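Local atomic coordinates of putative metalloprotease II (Bacteroides fragilis, PDB entry 4ON1), a protein that binds a zinc ion and probably acts as an extracellular metalloendopeptidase of the fragilysin group, hydrolysing peptide bonds. Residues A[204-209]-A[280-285]; A[269-274]-A[314-319]. All blocks are in the same frame, centred on the assembly; numbering follows the deposited sequence.

Strand 284-288 and the loop leading into it tie the two contacts together. Interaction 1 joins strand 204-209 to residues 280-285, a loop that becomes a parallel neighbouring strand at Tyr284, and interaction 2 packs the C-terminal part of helix 259-271 against the loop 314-319; their centres lie about 9 Å apart. They meet at Asp280, where OD2 lies 2.8 Å from Asn315 N and O lies 3.0 Å from Phe316 N, both probable hydrogen bonds. The rings of Tyr284 and Phe316 also meet edge-to-face. Interaction 1 is the one nearer the metal: the side chain of Ile285 is about 13 Å from the zinc ion, whereas interaction 2 lies away from the zinc site.

Interaction 1: A[204-209]-A[280-285]; sequences EFMLIK and DKKPYI
One face of the Tyr284 ring is covered by Met206, whose CB sits over it at 3.6 Å from the ring centroid, a CH-pi contact, while Ile208 CG1 meets the same ring at its edge, near the plane. Met206 SD makes a looser, oblique Met-aromatic approach to the ring, 5.2 Å from its centroid. The methionine chain folds back at chi2 (-70°) and chi3 (-75°), which brings CE to 4.0 Å from Tyr284 OH; that hydroxyl bonds to Gln279 O. A flexible thioether suits this position because it can bend to follow a flat ring.

Alongside the thioether, Lys282 runs extended to Glu204, and its NZ makes a salt bridge of 2.8 Å with Glu204 OE1, meeting the oxygen from above the carboxylate plane. Each charge has a second partner, Thr245 for the glutamate and Gln279 for the lysine.

On the other face of the strands, Phe205 CD1 rests obliquely 3.8 Å from Pro283 CB, and Ile285 CD1 touches both this ring and Leu207 CD2. Branched and aromatic groups suit this buried side, where Ile336 of helix 331-340 covers both Phe205 and Ile285.

The backbones are joined by three nearly straight bonds: Met206 N to Pro283 O (2.9 Å), Ile285 N to Met206 O (2.9 Å) and Ile208 N to Ile285 O (2.8 Å). Proline has no N-H to give, yet its carbonyl starts this ladder. Met206 thus gives its N-H to Pro283, just before strand 284-288, and its carbonyl to Ile285 within it, the alternation of parallel beta pairing, in a sheet whose Ile285 side packs on the helix carrying the zinc-binding HExxH motif, as in zinc metallopeptidases of the metzincin type.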
ATOM      1  N   GLU A 204       3.140  -6.889  13.411  1.00 15.44           N
ATOM      2  CA  GLU A 204       3.631  -5.534  13.145  1.00 14.46           C
ATOM      3  C   GLU A 204       4.643  -5.499  12.012  1.00 21.55           C
ATOM      4  O   GLU A 204       5.691  -6.140  12.093  1.00 22.25           O
ATOM      5  CB  GLU A 204       4.260  -4.908  14.399  1.00 23.24           C
ATOM      6  CG  GLU A 204       4.798  -3.484  14.164  1.00 22.45           C
ATOM      7  CD  GLU A 204       5.405  -2.849  15.414  1.00 26.98           C
ATOM      8  OE1 GLU A 204       5.665  -3.571  16.399  1.00 37.22           O
ATOM      9  OE2 GLU A 204       5.624  -1.619  15.413  1.00 34.04           O
ATOM     10  N   PHE A 205       4.319  -4.766  10.949  1.00 13.33           N
ATOM     11  CA  PHE A 205       5.259  -4.559   9.851  1.00 12.46           C
ATOM     12  C   PHE A 205       6.058  -3.286  10.058  1.00 22.08           C
ATOM     13  O   PHE A 205       5.481  -2.216  10.281  1.00 15.99           O
ATOM     14  CB  PHE A 205       4.531  -4.494   8.507  1.00 12.46           C
ATOM     15  CG  PHE A 205       3.859  -5.769   8.134  1.00 20.44           C
ATOM     16  CD1 PHE A 205       4.588  -6.817   7.589  1.00 17.87           C
ATOM     17  CD2 PHE A 205       2.499  -5.938   8.358  1.00 22.62           C
ATOM     18  CE1 PHE A 205       3.967  -8.005   7.258  1.00 11.68           C
ATOM     19  CE2 PHE A 205       1.868  -7.128   8.031  1.00 24.64           C
ATOM     20  CZ  PHE A 205       2.603  -8.161   7.475  1.00 18.16           C
ATOM     21  N   MET A 206       7.383  -3.406   9.989  1.00 12.34           N
ATOM     22  CA  MET A 206       8.254  -2.244  10.070  1.00 16.00           C
ATOM     23  C   MET A 206       8.596  -1.789   8.662  1.00 18.97           C
ATOM     24  O   MET A 206       9.336  -2.456   7.937  1.00 15.66           O
ATOM     25  CB  MET A 206       9.524  -2.561  10.861  1.00 17.92           C
ATOM     26  CG  MET A 206       9.281  -3.121  12.260  1.00 16.05           C
ATOM     27  SD  MET A 206       8.597  -1.871  13.374  1.00 19.76           S
ATOM     28  CE  MET A 206      10.072  -0.885  13.675  1.00 18.00           C
ATOM     29  N   LEU A 207       8.029  -0.656   8.267  1.00  8.23           N
ATOM     30  CA  LEU A 207       8.196  -0.165   6.910  1.00 10.40           C
ATOM     31  C   LEU A 207       9.259   0.921   6.904  1.00 13.30           C
ATOM     32  O   LEU A 207       9.062   2.012   7.443  1.00 16.37           O
ATOM     33  CB  LEU A 207       6.866   0.347   6.360  1.00  7.26           C
ATOM     34  CG  LEU A 207       5.715  -0.663   6.466  1.00 17.47           C
ATOM     35  CD1 LEU A 207       4.438  -0.081   5.919  1.00 19.84           C
ATOM     36  CD2 LEU A 207       6.047  -1.931   5.720  1.00 13.28           C
ATOM     37  N   ILE A 208      10.399   0.609   6.309  1.00 12.65           N
ATOM     38  CA  ILE A 208      11.561   1.473   6.426  1.00 11.40           C
ATOM     39  C   ILE A 208      11.781   2.241   5.132  1.00 14.62           C
ATOM     40  O   ILE A 208      12.024   1.642   4.088  1.00 15.22           O
ATOM     41  CB  ILE A 208      12.829   0.664   6.762  1.00 11.11           C
ATOM     42  CG1 ILE A 208      12.589  -0.247   7.977  1.00  9.12           C
ATOM     43  CG2 ILE A 208      14.002   1.606   7.020  1.00  9.81           C
ATOM     44  CD1 ILE A 208      12.142   0.505   9.250  1.00 10.41           C
ATOM     45  N   LYS A 209      11.679   3.565   5.196  1.00  8.79           N
ATOM     46  CA  LYS A 209      11.884   4.393   4.003  1.00 13.15           C
ATOM     47  C   LYS A 209      13.359   4.514   3.679  1.00 18.50           C
ATOM     48  O   LYS A 209      14.141   4.986   4.501  1.00 18.22           O
ATOM     49  CB  LYS A 209      11.275   5.790   4.187  1.00  9.58           C
ATOM     50  CG  LYS A 209       9.764   5.753   4.384  1.00 22.48           C
ATOM     51  CD  LYS A 209       9.213   7.091   4.853  1.00 24.26           C
ATOM     52  CE  LYS A 209       9.306   8.139   3.760  1.00 34.84           C
ATOM     53  NZ  LYS A 209       8.671   9.413   4.194  1.00 39.07           N
ATOM     54  N   ASP A 280      14.139  -7.293  16.523  1.00 18.66           N
ATOM     55  CA  ASP A 280      14.651  -8.128  15.437  1.00 21.47           C
ATOM     56  C   ASP A 280      13.700  -9.250  14.992  1.00 20.59           C
ATOM     57  O   ASP A 280      13.990  -9.972  14.036  1.00 21.06           O
ATOM     58  CB  ASP A 280      15.990  -8.728  15.870  1.00 25.13           C
ATOM     59  CG  ASP A 280      15.858  -9.605  17.101  1.00 33.20           C
ATOM     60  OD1 ASP A 280      15.529  -9.062  18.180  1.00 40.11           O
ATOM     61  OD2 ASP A 280      16.092 -10.832  17.000  1.00 32.67           O
ATOM     62  N   LYS A 281      12.557  -9.375  15.659  1.00 17.70           N
ATOM     63  CA  LYS A 281      11.631 -10.471  15.386  1.00 21.40           C
ATOM     64  C   LYS A 281      10.371 -10.001  14.674  1.00 23.86           C
ATOM     65  O   LYS A 281       9.318 -10.622  14.790  1.00 27.29           O
ATOM     66  CB  LYS A 281      11.261 -11.170  16.694  1.00 15.12           C
ATOM     67  CG  LYS A 281      12.444 -11.828  17.390  1.00 17.97           C
ATOM     68  CD  LYS A 281      11.984 -12.481  18.691  1.00 27.17           C
ATOM     69  CE  LYS A 281      12.977 -13.509  19.192  1.00 39.62           C
ATOM     70  NZ  LYS A 281      12.475 -14.170  20.436  1.00 60.20           N
ATOM     71  N   LYS A 282      10.501  -8.914  13.917  1.00 19.11           N
ATOM     72  CA  LYS A 282       9.403  -8.373  13.121  1.00 20.06           C
ATOM     73  C   LYS A 282       9.810  -8.373  11.657  1.00 17.58           C
ATOM     74  O   LYS A 282      11.000  -8.348  11.353  1.00 14.16           O
ATOM     75  CB  LYS A 282       9.050  -6.943  13.561  1.00 15.16           C
ATOM     76  CG  LYS A 282       8.722  -6.781  15.030  1.00 18.87           C
ATOM     77  CD  LYS A 282       8.520  -5.299  15.351  1.00 22.51           C
ATOM     78  CE  LYS A 282       8.457  -5.055  16.856  1.00 28.35           C
ATOM     79  NZ  LYS A 282       8.329  -3.604  17.142  1.00 32.46           N
ATOM     80  N   PRO A 283       8.825  -8.405  10.747  1.00 18.31           N
ATOM     81  CA  PRO A 283       9.107  -8.256   9.316  1.00 15.93           C
ATOM     82  C   PRO A 283       9.510  -6.831   9.008  1.00 20.00           C
ATOM     83  O   PRO A 283       8.824  -5.916   9.458  1.00 15.20           O
ATOM     84  CB  PRO A 283       7.769  -8.595   8.637  1.00 15.35           C
ATOM     85  CG  PRO A 283       6.921  -9.237   9.713  1.00 23.24           C
ATOM     86  CD  PRO A 283       7.396  -8.647  11.007  1.00 12.41           C
ATOM     87  N   TYR A 284      10.598  -6.650   8.266  1.00 10.92           N
ATOM     88  CA  TYR A 284      11.046  -5.322   7.859  1.00 14.82           C
ATOM     89  C   TYR A 284      11.029  -5.190   6.350  1.00 15.51           C
ATOM     90  O   TYR A 284      11.566  -6.043   5.657  1.00 14.56           O
ATOM     91  CB  TYR A 284      12.457  -5.044   8.378  1.00 12.35           C
ATOM     92  CG  TYR A 284      12.536  -4.726   9.849  1.00 17.33           C
ATOM     93  CD1 TYR A 284      12.437  -5.725  10.798  1.00 13.93           C
ATOM     94  CD2 TYR A 284      12.758  -3.428  10.283  1.00  8.74           C
ATOM     95  CE1 TYR A 284      12.521  -5.436  12.149  1.00 14.54           C
ATOM     96  CE2 TYR A 284      12.843  -3.127  11.628  1.00 14.17           C
ATOM     97  CZ  TYR A 284      12.727  -4.133  12.553  1.00 11.77           C
ATOM     98  OH  TYR A 284      12.815  -3.840  13.885  1.00 21.97           O
ATOM     99  N   ILE A 285      10.418  -4.125   5.836  1.00  8.07           N
ATOM    100  CA  ILE A 285      10.417  -3.916   4.397  1.00 11.05           C
ATOM    101  C   ILE A 285      10.991  -2.553   4.033  1.00 14.98           C
ATOM    102  O   ILE A 285      10.551  -1.525   4.551  1.00 14.03           O
ATOM    103  CB  ILE A 285       9.001  -4.063   3.804  1.00 13.57           C
ATOM    104  CG1 ILE A 285       8.457  -5.467   4.076  1.00 13.60           C
ATOM    105  CG2 ILE A 285       9.027  -3.859   2.296  1.00 10.36           C
ATOM    106  CD1 ILE A 285       7.379  -5.489   5.123  1.00 24.98           C
TER

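Interaction 2: A[269-274]-A[314-319]; sequences YLRSWD and GNFEVA
Arg271, Phe316 and Leu270 account for most of the surface buried here, and they divide the work between a polar grip and an apolar one. Arg271 reaches from the C-terminal part of helix 259-271 with its chain extended from CG to NE. This carries the guanidinium out to the loop, where NE and NH2 both donate side-on to the single backbone oxygen Asn315 O, each at 3.0 Å. The oxygen lies close to the guanidinium plane, yet the two donors approach it differently: NH2 comes nearly along the C=O direction, whereas NE stands above the carbonyl plane. The Asn315 amide runs almost parallel to the guanidinium, with planes 16° apart, and its OD1 is 3.1 Å from Arg271 NE.

Nearer the backbone, the arginine's aliphatic part is also used, since CG packs obliquely at 3.6 Å from Phe316 CD2. The phenyl ring offers one face to the helix. Leu270 CB sits over that face at 4.0 Å from the centroid, and Leu270 O also lies above it, displaced toward the rim. With chi1 at -56°, Phe316 CG is anti to its own carbonyl carbon, and the buried ring is turned in toward the helix, while Phe316 O accepts a bond from Gln267.

Arginine suits the exposed margin because a long apolar stem can pack beside a ring while its charged head stays near water. Concentrating two N-H groups on Asn315 O would probably polarise that carbonyl, and Glu317 OE2, 5.2 Å from Arg271 NH2, could add a modest favourable field, although Glu317 OE1 is already in a salt bridge with Arg313.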
ATOM      1  N   TYR A 269      22.200  -3.299   7.470  1.00 15.15           N
ATOM      2  CA  TYR A 269      21.912  -1.994   8.056  1.00 20.37           C
ATOM      3  C   TYR A 269      21.044  -2.128   9.312  1.00 16.56           C
ATOM      4  O   TYR A 269      21.340  -1.525  10.351  1.00 17.52           O
ATOM      5  CB  TYR A 269      21.223  -1.079   7.047  1.00 19.12           C
ATOM      6  CG  TYR A 269      20.759   0.233   7.652  1.00 20.89           C
ATOM      7  CD1 TYR A 269      21.640   1.298   7.827  1.00 19.33           C
ATOM      8  CD2 TYR A 269      19.434   0.404   8.040  1.00 19.40           C
ATOM      9  CE1 TYR A 269      21.209   2.501   8.383  1.00 17.73           C
ATOM     10  CE2 TYR A 269      18.991   1.593   8.598  1.00 19.57           C
ATOM     11  CZ  TYR A 269      19.882   2.639   8.764  1.00 22.20           C
ATOM     12  OH  TYR A 269      19.432   3.816   9.315  1.00 22.23           O
ATOM     13  N   LEU A 270      19.990  -2.933   9.224  1.00 13.20           N
ATOM     14  CA  LEU A 270      19.070  -3.110  10.349  1.00 14.88           C
ATOM     15  C   LEU A 270      19.782  -3.645  11.584  1.00 20.68           C
ATOM     16  O   LEU A 270      19.472  -3.249  12.710  1.00 14.96           O
ATOM     17  CB  LEU A 270      17.928  -4.062   9.980  1.00 10.98           C
ATOM     18  CG  LEU A 270      16.985  -3.608   8.859  1.00 13.37           C
ATOM     19  CD1 LEU A 270      15.984  -4.709   8.532  1.00  9.64           C
ATOM     20  CD2 LEU A 270      16.255  -2.324   9.235  1.00 10.84           C
ATOM     21  N   ARG A 271      20.737  -4.542  11.364  1.00 13.44           N
ATOM     22  CA  ARG A 271      21.384  -5.248  12.459  1.00 24.74           C
ATOM     23  C   ARG A 271      22.285  -4.362  13.310  1.00 20.45           C
ATOM     24  O   ARG A 271      22.601  -4.716  14.442  1.00 22.86           O
ATOM     25  CB  ARG A 271      22.173  -6.438  11.909  1.00 16.79           C
ATOM     26  CG  ARG A 271      21.265  -7.602  11.567  1.00 23.72           C
ATOM     27  CD  ARG A 271      21.899  -8.596  10.612  1.00 20.56           C
ATOM     28  NE  ARG A 271      20.938  -9.657  10.309  1.00 18.63           N
ATOM     29  CZ  ARG A 271      20.924 -10.370   9.187  1.00 28.62           C
ATOM     30  NH1 ARG A 271      21.824 -10.144   8.242  1.00 25.17           N
ATOM     31  NH2 ARG A 271      19.999 -11.304   9.011  1.00 28.12           N
ATOM     32  N   SER A 272      22.687  -3.213  12.781  1.00 18.54           N
ATOM     33  CA  SER A 272      23.495  -2.285  13.569  1.00 31.39           C
ATOM     34  C   SER A 272      22.787  -0.947  13.761  1.00 26.75           C
ATOM     35  O   SER A 272      23.395   0.025  14.204  1.00 26.54           O
ATOM     36  CB  SER A 272      24.858  -2.058  12.911  1.00 26.12           C
ATOM     37  OG  SER A 272      24.706  -1.596  11.584  1.00 22.37           O
ATOM     38  N   TRP A 273      21.493  -0.917  13.453  1.00 25.75           N
ATOM     39  CA  TRP A 273      20.680   0.290  13.607  1.00 22.18           C
ATOM     40  C   TRP A 273      20.119   0.391  15.024  1.00 26.07           C
ATOM     41  O   TRP A 273      19.219  -0.362  15.401  1.00 20.00           O
ATOM     42  CB  TRP A 273      19.537   0.281  12.597  1.00 18.24           C
ATOM     43  CG  TRP A 273      18.826   1.588  12.435  1.00 25.39           C
ATOM     44  CD1 TRP A 273      19.268   2.820  12.823  1.00 26.15           C
ATOM     45  CD2 TRP A 273      17.545   1.794  11.817  1.00 19.81           C
ATOM     46  NE1 TRP A 273      18.338   3.777  12.490  1.00 23.55           N
ATOM     47  CE2 TRP A 273      17.276   3.175  11.871  1.00 18.06           C
ATOM     48  CE3 TRP A 273      16.604   0.941  11.226  1.00 17.08           C
ATOM     49  CZ2 TRP A 273      16.095   3.729  11.358  1.00 22.34           C
ATOM     50  CZ3 TRP A 273      15.430   1.491  10.716  1.00 20.36           C
ATOM     51  CH2 TRP A 273      15.188   2.876  10.787  1.00 19.83           C
ATOM     52  N   ASP A 274      20.630   1.337  15.806  1.00 23.58           N
ATOM     53  CA  ASP A 274      20.246   1.406  17.212  1.00 26.34           C
ATOM     54  C   ASP A 274      18.772   1.788  17.391  1.00 23.01           C
ATOM     55  O   ASP A 274      18.170   1.482  18.423  1.00 30.06           O
ATOM     56  CB  ASP A 274      21.165   2.373  17.966  1.00 49.22           C
ATOM     57  CG  ASP A 274      21.069   3.795  17.457  1.00 76.23           C
ATOM     58  OD1 ASP A 274      20.755   3.987  16.261  1.00 84.57           O
ATOM     59  OD2 ASP A 274      21.329   4.720  18.253  1.00 92.19           O
ATOM     60  N   GLY A 314      14.267 -14.421  14.267  1.00 24.82           N
ATOM     61  CA  GLY A 314      14.934 -13.247  14.810  1.00 28.45           C
ATOM     62  C   GLY A 314      16.033 -12.704  13.914  1.00 26.35           C
ATOM     63  O   GLY A 314      16.127 -13.082  12.745  1.00 22.85           O
ATOM     64  N   ASN A 315      16.839 -11.794  14.461  1.00 19.59           N
ATOM     65  CA  ASN A 315      17.987 -11.218  13.761  1.00 19.32           C
ATOM     66  C   ASN A 315      17.636 -10.631  12.394  1.00 18.08           C
ATOM     67  O   ASN A 315      18.414 -10.741  11.448  1.00 24.42           O
ATOM     68  CB  ASN A 315      19.103 -12.266  13.602  1.00 19.50           C
ATOM     69  CG  ASN A 315      20.429 -11.648  13.174  1.00 28.04           C
ATOM     70  OD1 ASN A 315      21.089 -12.128  12.249  1.00 31.59           O
ATOM     71  ND2 ASN A 315      20.805 -10.555  13.831  1.00 28.19           N
ATOM     72  N   PHE A 316      16.459 -10.018  12.300  1.00 17.59           N
ATOM     73  CA  PHE A 316      16.043  -9.322  11.083  1.00 17.43           C
ATOM     74  C   PHE A 316      16.080 -10.230   9.846  1.00 15.22           C
ATOM     75  O   PHE A 316      16.302  -9.765   8.730  1.00 19.59           O
ATOM     76  CB  PHE A 316      16.922  -8.085  10.858  1.00 13.66           C
ATOM     77  CG  PHE A 316      16.932  -7.137  12.029  1.00 18.63           C
ATOM     78  CD1 PHE A 316      15.898  -6.232  12.211  1.00 18.60           C
ATOM     79  CD2 PHE A 316      17.960  -7.172  12.962  1.00 18.03           C
ATOM     80  CE1 PHE A 316      15.892  -5.363  13.297  1.00 14.40           C
ATOM     81  CE2 PHE A 316      17.959  -6.311  14.059  1.00 22.42           C
ATOM     82  CZ  PHE A 316      16.924  -5.403  14.222  1.00 15.42           C
ATOM     83  N   GLU A 317      15.847 -11.521  10.049  1.00 18.85           N
ATOM     84  CA  GLU A 317      15.881 -12.483   8.946  1.00 14.32           C
ATOM     85  C   GLU A 317      14.645 -12.398   8.070  1.00 15.63           C
ATOM     86  O   GLU A 317      14.664 -12.850   6.925  1.00 20.46           O
ATOM     87  CB  GLU A 317      16.036 -13.906   9.480  1.00 14.66           C
ATOM     88  CG  GLU A 317      17.443 -14.221   9.959  1.00 25.36           C
ATOM     89  CD  GLU A 317      17.501 -15.479  10.796  1.00 37.13           C
ATOM     90  OE1 GLU A 317      16.529 -16.265  10.768  1.00 33.37           O
ATOM     91  OE2 GLU A 317      18.518 -15.675  11.492  1.00 44.89           O
ATOM     92  N   VAL A 318      13.562 -11.848   8.616  1.00 15.03           N
ATOM     93  CA  VAL A 318      12.339 -11.669   7.839  1.00 16.80           C
ATOM     94  C   VAL A 318      12.297 -10.259   7.276  1.00 21.20           C
ATOM     95  O   VAL A 318      12.047  -9.300   7.994  1.00 12.38           O
ATOM     96  CB  VAL A 318      11.061 -11.926   8.676  1.00 19.69           C
ATOM     97  CG1 VAL A 318       9.813 -11.678   7.830  1.00 12.20           C
ATOM     98  CG2 VAL A 318      11.059 -13.340   9.226  1.00 16.44           C
ATOM     99  N   ALA A 319      12.567 -10.136   5.984  1.00 13.22           N
ATOM    100  CA  ALA A 319      12.670  -8.826   5.376  1.00 14.71           C
ATOM    101  C   ALA A 319      12.336  -8.872   3.905  1.00 16.30           C
ATOM    102  O   ALA A 319      12.335  -9.936   3.279  1.00 14.24           O
ATOM    103  CB  ALA A 319      14.076  -8.240   5.578  1.00 10.15           C
TER